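Transcriptional regulator, LRP/AsnC family (Neisseria meningitidis, PDB 2P5V) probably binds specific DNA sequences through a winged helix-turn-helix domain to regulate transcription, and carries calcium sites on its Lrp/AsnC-type ligand-binding domain. Local coordinates at residues F73-I78 and D109-A114; I15-Q20 and L154-L159. All blocks are in the same frame, centred on the assembly; numbering follows the deposited sequence.

Contact 1: F73-I78 and D109-A114. With CA (calcium ion), chain B.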
ATOM      1  N   PHE G  73      -2.279  14.090 -12.712  1.00 46.41           N
ATOM      2  CA  PHE G  73      -1.124  13.206 -12.735  1.00 47.03           C
ATOM      3  C   PHE G  73      -1.648  11.774 -12.737  1.00 44.70           C
ATOM      4  O   PHE G  73      -2.279  11.342 -11.776  1.00 47.68           O
ATOM      5  CB  PHE G  73      -0.246  13.460 -11.523  1.00 51.18           C
ATOM      6  CG  PHE G  73       0.535  14.730 -11.620  1.00 50.62           C
ATOM      7  CD1 PHE G  73       1.813  14.726 -12.150  1.00 52.11           C
ATOM      8  CD2 PHE G  73      -0.019  15.934 -11.223  1.00 46.63           C
ATOM      9  CE1 PHE G  73       2.540  15.903 -12.255  1.00 58.75           C
ATOM     10  CE2 PHE G  73       0.702  17.113 -11.323  1.00 49.72           C
ATOM     11  CZ  PHE G  73       1.980  17.096 -11.834  1.00 53.11           C
ATOM     12  N   ILE G  74      -1.430  11.055 -13.833  1.00 50.48           N
ATOM     13  CA  ILE G  74      -1.990   9.709 -13.993  1.00 44.41           C
ATOM     14  C   ILE G  74      -0.888   8.665 -13.863  1.00 44.75           C
ATOM     15  O   ILE G  74       0.135   8.735 -14.544  1.00 43.08           O
ATOM     16  CB  ILE G  74      -2.707   9.532 -15.345  1.00 46.21           C
ATOM     17  CG1 ILE G  74      -3.704  10.675 -15.573  1.00 45.81           C
ATOM     18  CG2 ILE G  74      -3.413   8.178 -15.403  1.00 39.10           C
ATOM     19  CD1 ILE G  74      -4.245  10.766 -16.994  1.00 50.25           C
ATOM     20  N   ARG G  75      -1.103   7.721 -12.949  1.00 43.36           N
ATOM     21  CA  ARG G  75      -0.190   6.619 -12.722  1.00 45.65           C
ATOM     22  C   ARG G  75      -0.700   5.378 -13.453  1.00 42.06           C
ATOM     23  O   ARG G  75      -1.749   4.821 -13.100  1.00 40.17           O
ATOM     24  CB  ARG G  75      -0.091   6.324 -11.233  1.00 40.70           C
ATOM     25  CG  ARG G  75       0.415   7.465 -10.357  1.00 48.90           C
ATOM     26  CD  ARG G  75       0.562   6.940  -8.933  1.00 58.90           C
ATOM     27  NE  ARG G  75       0.839   7.943  -7.910  1.00 74.59           N
ATOM     28  CZ  ARG G  75       1.014   7.661  -6.608  1.00 92.89           C
ATOM     29  NH1 ARG G  75       0.968   6.403  -6.167  1.00 92.13           N
ATOM     30  NH2 ARG G  75       1.243   8.637  -5.727  1.00 87.29           N
ATOM     31  N   VAL G  76       0.058   4.948 -14.461  1.00 48.53           N
ATOM     32  CA  VAL G  76      -0.331   3.839 -15.331  1.00 46.98           C
ATOM     33  C   VAL G  76       0.533   2.602 -15.095  1.00 46.27           C
ATOM     34  O   VAL G  76       1.770   2.686 -15.002  1.00 43.54           O
ATOM     35  CB  VAL G  76      -0.271   4.245 -16.840  1.00 47.42           C
ATOM     36  CG1 VAL G  76      -0.732   3.087 -17.743  1.00 44.02           C
ATOM     37  CG2 VAL G  76      -1.132   5.480 -17.082  1.00 42.05           C
ATOM     38  N   SER G  77      -0.148   1.465 -14.991  1.00 39.47           N
ATOM     39  CA  SER G  77       0.477   0.171 -14.883  1.00 44.86           C
ATOM     40  C   SER G  77       0.338  -0.456 -16.237  1.00 43.97           C
ATOM     41  O   SER G  77      -0.767  -0.577 -16.782  1.00 39.17           O
ATOM     42  CB  SER G  77      -0.210  -0.720 -13.835  1.00 42.53           C
ATOM     43  OG  SER G  77      -0.256  -0.074 -12.581  1.00 63.68           O
ATOM     44  N   ILE G  78       1.474  -0.856 -16.769  1.00 42.05           N
ATOM     45  CA  ILE G  78       1.547  -1.443 -18.071  1.00 44.02           C
ATOM     46  C   ILE G  78       1.214  -2.928 -17.938  1.00 46.36           C
ATOM     47  O   ILE G  78       1.435  -3.539 -16.887  1.00 46.82           O
ATOM     48  CB  ILE G  78       2.963  -1.196 -18.672  1.00 44.61           C
ATOM     49  CG1 ILE G  78       2.902  -1.105 -20.198  1.00 49.13           C
ATOM     50  CG2 ILE G  78       3.977  -2.242 -18.172  1.00 45.39           C
ATOM     51  CD1 ILE G  78       2.130   0.094 -20.687  1.00 44.42           C
ATOM     52  N   ASP G 109       4.646   2.410 -13.161  1.00 45.83           N
ATOM     53  CA  ASP G 109       5.379   2.121 -14.403  1.00 46.02           C
ATOM     54  C   ASP G 109       5.561   3.367 -15.271  1.00 49.41           C
ATOM     55  O   ASP G 109       6.663   3.641 -15.759  1.00 38.73           O
ATOM     56  CB  ASP G 109       4.664   1.042 -15.230  1.00 48.61           C
ATOM     57  CG  ASP G 109       4.456  -0.239 -14.456  1.00 49.34           C
ATOM     58  OD1 ASP G 109       5.046  -0.368 -13.368  1.00 54.07           O
ATOM     59  OD2 ASP G 109       3.692  -1.111 -14.913  1.00 48.43           O
ATOM     60  N   TYR G 110       4.459   4.079 -15.498  1.00 43.48           N
ATOM     61  CA  TYR G 110       4.461   5.331 -16.243  1.00 50.93           C
ATOM     62  C   TYR G 110       3.715   6.417 -15.480  1.00 46.02           C
ATOM     63  O   TYR G 110       2.614   6.179 -14.962  1.00 50.16           O
ATOM     64  CB  TYR G 110       3.817   5.141 -17.608  1.00 42.85           C
ATOM     65  CG  TYR G 110       4.576   4.213 -18.516  1.00 48.72           C
ATOM     66  CD1 TYR G 110       5.616   4.685 -19.303  1.00 49.31           C
ATOM     67  CD2 TYR G 110       4.250   2.866 -18.593  1.00 47.13           C
ATOM     68  CE1 TYR G 110       6.319   3.847 -20.135  1.00 43.18           C
ATOM     69  CE2 TYR G 110       4.940   2.021 -19.423  1.00 57.95           C
ATOM     70  CZ  TYR G 110       5.978   2.514 -20.197  1.00 55.44           C
ATOM     71  OH  TYR G 110       6.660   1.668 -21.036  1.00 46.95           O
ATOM     72  N   LEU G 111       4.318   7.599 -15.395  1.00 47.58           N
ATOM     73  CA  LEU G 111       3.625   8.773 -14.862  1.00 45.55           C
ATOM     74  C   LEU G 111       3.302   9.757 -15.973  1.00 47.07           C
ATOM     75  O   LEU G 111       4.195  10.216 -16.675  1.00 48.76           O
ATOM     76  CB  LEU G 111       4.450   9.470 -13.807  1.00 46.83           C
ATOM     77  CG  LEU G 111       3.686  10.627 -13.140  1.00 55.43           C
ATOM     78  CD1 LEU G 111       2.422  10.135 -12.340  1.00 43.06           C
ATOM     79  CD2 LEU G 111       4.638  11.418 -12.261  1.00 47.84           C
ATOM     80  N   LEU G 112       2.017  10.085 -16.102  1.00 46.48           N
ATOM     81  CA  LEU G 112       1.510  10.967 -17.135  1.00 48.14           C
ATOM     82  C   LEU G 112       1.006  12.263 -16.509  1.00 49.91           C
ATOM     83  O   LEU G 112       0.449  12.261 -15.415  1.00 51.02           O
ATOM     84  CB  LEU G 112       0.376  10.292 -17.899  1.00 41.67           C
ATOM     85  CG  LEU G 112       0.736   9.160 -18.870  1.00 53.04           C
ATOM     86  CD1 LEU G 112       1.446   8.016 -18.172  1.00 50.12           C
ATOM     87  CD2 LEU G 112      -0.525   8.658 -19.552  1.00 50.44           C
ATOM     88  N   GLN G 113       1.206  13.372 -17.209  1.00 51.18           N
ATOM     89  CA  GLN G 113       0.702  14.668 -16.763  1.00 50.31           C
ATOM     90  C   GLN G 113      -0.198  15.177 -17.893  1.00 46.80           C
ATOM     91  O   GLN G 113       0.227  15.239 -19.048  1.00 50.89           O
ATOM     92  CB  GLN G 113       1.870  15.618 -16.455  1.00 48.32           C
ATOM     93  CG  GLN G 113       1.499  16.852 -15.613  1.00 61.84           C
ATOM     94  CD  GLN G 113       2.702  17.721 -15.204  1.00 57.22           C
ATOM     95  OE1 GLN G 113       3.847  17.256 -15.129  1.00 62.04           O
ATOM     96  NE2 GLN G 113       2.434  18.992 -14.935  1.00 69.56           N
ATOM     97  N   ALA G 114      -1.456  15.480 -17.567  1.00 49.22           N
ATOM     98  CA  ALA G 114      -2.475  15.754 -18.590  1.00 44.95           C
ATOM     99  C   ALA G 114      -3.434  16.862 -18.183  1.00 44.95           C
ATOM    100  O   ALA G 114      -3.652  17.103 -17.000  1.00 50.91           O
ATOM    101  CB  ALA G 114      -3.263  14.490 -18.909  1.00 40.33           C
TER
HETATM  102 CA    CA B1003       4.791  -1.312 -11.212  1.00 57.72          CA
HETATM  103  O   HOH W   1       2.239   0.973 -11.907  1.00 48.24           O
HETATM  104  O   HOH W   2       2.634  -3.527 -14.121  1.00 76.52           O
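With chi1 at -57°, Asp109 sets its CG beside its own backbone N and turns the carboxylate across the end of strand 73-78, where the two oxygens take different work. OD2 accepts the N-H of Ile78, its N 2.9 Å away, on the anti side and 19° out of the carboxylate plane. OD1 binds calcium at 2.4 Å. The N-H should therefore help fix the rotation of the metal-binding group. The backbone O of Glu107 completes this site together with OD2 of Asp138 from a third subunit. A water joins Ser77 OG to the backbone N of Asp109.

At the other end, Gln113 runs extended from a CG anti to its backbone N and lies alongside Phe73. Its CG sits over one ring face in a CH-pi contact, 4.0 Å from the centroid, with amide and ring planes 31° apart.

Between these ends the antiparallel strands pair Ile74 with Leu112 and Val76 with Tyr110, two backbone bonds each. Ile74, Val76, Tyr110 and Leu112 share one face, where Val76 CG2 meets Leu112 CD1 at 3.8 Å; helix 84-94 covers Val76 and Leu112, helix 119-130 covers Ile74. Phe73 and Leu111 share the other, packed against the second subunit. These are adjacent central strands of the alpha-beta sandwich characteristic of Lrp/AsnC ligand-binding domains, with a calcium site at one end.

Contact 2: I15-Q20 and L154-L159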
ATOM      1  N   ILE G  15      23.457  33.647 -21.425  1.00 45.71           N
ATOM      2  CA  ILE G  15      22.590  33.587 -22.609  1.00 44.83           C
ATOM      3  C   ILE G  15      21.460  32.560 -22.453  1.00 40.79           C
ATOM      4  O   ILE G  15      20.318  32.815 -22.839  1.00 38.64           O
ATOM      5  CB  ILE G  15      23.403  33.246 -23.886  1.00 43.13           C
ATOM      6  CG1 ILE G  15      24.222  34.453 -24.340  1.00 45.14           C
ATOM      7  CG2 ILE G  15      22.483  32.803 -25.009  1.00 36.97           C
ATOM      8  CD1 ILE G  15      25.151  34.160 -25.511  1.00 40.65           C
ATOM      9  N   LEU G  16      21.791  31.395 -21.905  1.00 42.31           N
ATOM     10  CA  LEU G  16      20.798  30.337 -21.687  1.00 42.27           C
ATOM     11  C   LEU G  16      19.789  30.724 -20.607  1.00 40.44           C
ATOM     12  O   LEU G  16      18.598  30.454 -20.735  1.00 44.97           O
ATOM     13  CB  LEU G  16      21.482  29.016 -21.332  1.00 42.90           C
ATOM     14  CG  LEU G  16      22.343  28.411 -22.445  1.00 42.85           C
ATOM     15  CD1 LEU G  16      23.321  27.406 -21.865  1.00 39.06           C
ATOM     16  CD2 LEU G  16      21.489  27.769 -23.531  1.00 40.32           C
ATOM     17  N   GLN G  17      20.264  31.364 -19.548  1.00 43.92           N
ATOM     18  CA  GLN G  17      19.373  31.853 -18.503  1.00 42.96           C
ATOM     19  C   GLN G  17      18.405  32.892 -19.056  1.00 44.07           C
ATOM     20  O   GLN G  17      17.211  32.852 -18.757  1.00 45.72           O
ATOM     21  CB  GLN G  17      20.172  32.453 -17.352  1.00 46.45           C
ATOM     22  CG  GLN G  17      20.997  31.436 -16.570  1.00 49.09           C
ATOM     23  CD  GLN G  17      21.940  32.093 -15.577  1.00 41.87           C
ATOM     24  OE1 GLN G  17      22.087  33.315 -15.555  1.00 48.50           O
ATOM     25  NE2 GLN G  17      22.583  31.282 -14.752  1.00 37.81           N
ATOM     26  N   VAL G  18      18.925  33.818 -19.862  1.00 44.05           N
ATOM     27  CA  VAL G  18      18.102  34.876 -20.445  1.00 42.24           C
ATOM     28  C   VAL G  18      17.014  34.287 -21.340  1.00 42.30           C
ATOM     29  O   VAL G  18      15.840  34.636 -21.210  1.00 37.04           O
ATOM     30  CB  VAL G  18      18.948  35.881 -21.271  1.00 46.25           C
ATOM     31  CG1 VAL G  18      18.061  36.717 -22.188  1.00 39.86           C
ATOM     32  CG2 VAL G  18      19.762  36.782 -20.349  1.00 44.41           C
ATOM     33  N   LEU G  19      17.413  33.399 -22.243  1.00 39.22           N
ATOM     34  CA  LEU G  19      16.484  32.818 -23.216  1.00 45.40           C
ATOM     35  C   LEU G  19      15.446  31.874 -22.590  1.00 48.59           C
ATOM     36  O   LEU G  19      14.332  31.747 -23.108  1.00 46.92           O
ATOM     37  CB  LEU G  19      17.258  32.075 -24.311  1.00 46.07           C
ATOM     38  CG  LEU G  19      18.031  32.947 -25.299  1.00 48.15           C
ATOM     39  CD1 LEU G  19      18.893  32.061 -26.193  1.00 42.00           C
ATOM     40  CD2 LEU G  19      17.084  33.819 -26.129  1.00 45.34           C
ATOM     41  N   GLN G  20      15.817  31.202 -21.498  1.00 48.01           N
ATOM     42  CA  GLN G  20      14.881  30.326 -20.794  1.00 44.51           C
ATOM     43  C   GLN G  20      13.696  31.116 -20.252  1.00 43.98           C
ATOM     44  O   GLN G  20      12.565  30.635 -20.279  1.00 43.41           O
ATOM     45  CB  GLN G  20      15.570  29.561 -19.661  1.00 44.88           C
ATOM     46  CG  GLN G  20      16.255  28.286 -20.122  1.00 45.86           C
ATOM     47  CD  GLN G  20      16.633  27.367 -18.982  1.00 45.87           C
ATOM     48  OE1 GLN G  20      16.400  26.158 -19.047  1.00 46.46           O
ATOM     49  NE2 GLN G  20      17.207  27.931 -17.924  1.00 40.29           N
ATOM     50  N   LEU G 154      15.746  25.226 -16.444  1.00 48.99           N
ATOM     51  CA  LEU G 154      16.663  24.317 -15.774  1.00 47.57           C
ATOM     52  C   LEU G 154      17.664  25.146 -14.989  1.00 48.94           C
ATOM     53  O   LEU G 154      17.976  26.276 -15.388  1.00 45.81           O
ATOM     54  CB  LEU G 154      17.401  23.444 -16.788  1.00 48.15           C
ATOM     55  CG  LEU G 154      16.585  22.375 -17.522  1.00 51.12           C
ATOM     56  CD1 LEU G 154      17.399  21.763 -18.673  1.00 45.92           C
ATOM     57  CD2 LEU G 154      16.136  21.303 -16.554  1.00 55.92           C
ATOM     58  N   PRO G 155      18.171  24.591 -13.872  1.00 49.50           N
ATOM     59  CA  PRO G 155      19.210  25.252 -13.088  1.00 50.18           C
ATOM     60  C   PRO G 155      20.546  25.046 -13.786  1.00 48.74           C
ATOM     61  O   PRO G 155      20.815  23.949 -14.282  1.00 49.14           O
ATOM     62  CB  PRO G 155      19.165  24.502 -11.757  1.00 52.56           C
ATOM     63  CG  PRO G 155      18.762  23.114 -12.141  1.00 54.85           C
ATOM     64  CD  PRO G 155      17.815  23.274 -13.307  1.00 53.20           C
ATOM     65  N   LEU G 156      21.363  26.090 -13.855  1.00 45.36           N
ATOM     66  CA  LEU G 156      22.597  26.022 -14.650  1.00 49.11           C
ATOM     67  C   LEU G 156      23.865  26.348 -13.861  1.00 46.66           C
ATOM     68  O   LEU G 156      24.956  26.328 -14.423  1.00 42.95           O
ATOM     69  CB  LEU G 156      22.485  26.926 -15.890  1.00 45.58           C
ATOM     70  CG  LEU G 156      21.319  26.603 -16.840  1.00 45.87           C
ATOM     71  CD1 LEU G 156      21.330  27.498 -18.084  1.00 37.82           C
ATOM     72  CD2 LEU G 156      21.303  25.121 -17.241  1.00 46.11           C
ATOM     73  N   ASN G 157      23.719  26.582 -12.558  1.00 54.56           N
ATOM     74  CA  ASN G 157      24.822  27.045 -11.708  1.00 58.47           C
ATOM     75  C   ASN G 157      25.961  26.041 -11.583  1.00 55.52           C
ATOM     76  O   ASN G 157      27.113  26.426 -11.375  1.00 62.24           O
ATOM     77  CB  ASN G 157      24.293  27.393 -10.317  1.00 63.97           C
ATOM     78  CG  ASN G 157      23.204  28.443 -10.363  1.00 73.68           C
ATOM     79  OD1 ASN G 157      23.379  29.504 -10.970  1.00 79.46           O
ATOM     80  ND2 ASN G 157      22.064  28.147  -9.741  1.00 77.49           N
ATOM     81  N   HIS G 158      25.630  24.758 -11.712  1.00 54.79           N
ATOM     82  CA  HIS G 158      26.622  23.683 -11.683  1.00 52.25           C
ATOM     83  C   HIS G 158      27.636  23.750 -12.821  1.00 51.17           C
ATOM     84  O   HIS G 158      28.733  23.217 -12.703  1.00 55.06           O
ATOM     85  CB  HIS G 158      25.941  22.309 -11.681  1.00 49.66           C
ATOM     86  CG  HIS G 158      25.111  22.027 -12.896  1.00 51.39           C
ATOM     87  ND1 HIS G 158      23.808  22.462 -13.027  1.00 54.59           N
ATOM     88  CD2 HIS G 158      25.383  21.312 -14.014  1.00 47.69           C
ATOM     89  CE1 HIS G 158      23.322  22.047 -14.184  1.00 51.99           C
ATOM     90  NE2 HIS G 158      24.256  21.342 -14.799  1.00 49.74           N
ATOM     91  N   LEU G 159      27.269  24.405 -13.916  1.00 53.47           N
ATOM     92  CA  LEU G 159      28.159  24.532 -15.065  1.00 59.05           C
ATOM     93  C   LEU G 159      29.245  25.599 -14.865  1.00 61.39           C
ATOM     94  O   LEU G 159      30.180  25.679 -15.662  1.00 63.12           O
ATOM     95  CB  LEU G 159      27.345  24.815 -16.331  1.00 59.18           C
ATOM     96  CG  LEU G 159      26.313  23.737 -16.688  1.00 54.43           C
ATOM     97  CD1 LEU G 159      25.470  24.164 -17.884  1.00 46.95           C
ATOM     98  CD2 LEU G 159      26.989  22.388 -16.944  1.00 51.03           C
TER
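Leu16, on helix 10-21, meets the C-terminal tail through its CB, which touches CD1 of Leu156 at 3.6 Å. The same leucine also packs on Leu48 of helix 38-50, so the tail closes over a residue already rooted in the helical core.

One residue on, Gln17 brings its aliphatic CG to 4.2 Å from that same CD1 of Leu156, a looser contact toward the edge of the interface.

A turn further along the helix, Gln20 supplies the polar part. With CG beside its backbone N (chi1 -85°) and the chain extended beyond, its amide reaches the main chain of Leu154 and pairs with both polar atoms of that residue. NE2 gives a nearly straight bond to Leu154 O at 3.1 Å, on a lone pair and within both the carbonyl and amide planes. In return OE1 accepts the N-H of Leu154, OE1 to N 2.8 Å, from a donor tilted 33° out of the amide carbonyl's plane. Two bonds in opposite senses hold the amide's rotation and satisfy both backbone polar atoms of Leu154, a buried residue.

Leu156 also packs on Ile13 of the same helix. The contact is the docking of a C-terminal tail, arriving from strand 136-150, onto the first long helix of a winged helix-turn-helix domain.

Both contacts are largely buried, but they lie on opposite sides of the chain's centre, with centres about 29 Å apart, and share no helix or strand. Contact 1 joins two neighbouring strands within the ligand-binding domain, so four backbone hydrogen bonds set the register and side chains pack on both faces, with a metal at its edge. Contact 2 buries much less surface and depends on one glutamine side chain hydrogen-bonded to the backbone of Leu154, beside a small leucine contact. Along the chain, the 15-20 and 154-159 pairing encloses contact 1, as strand 136-150 leads back toward the DNA-binding domain. A second subunit touches both, while a third reaches contact 1 through calcium.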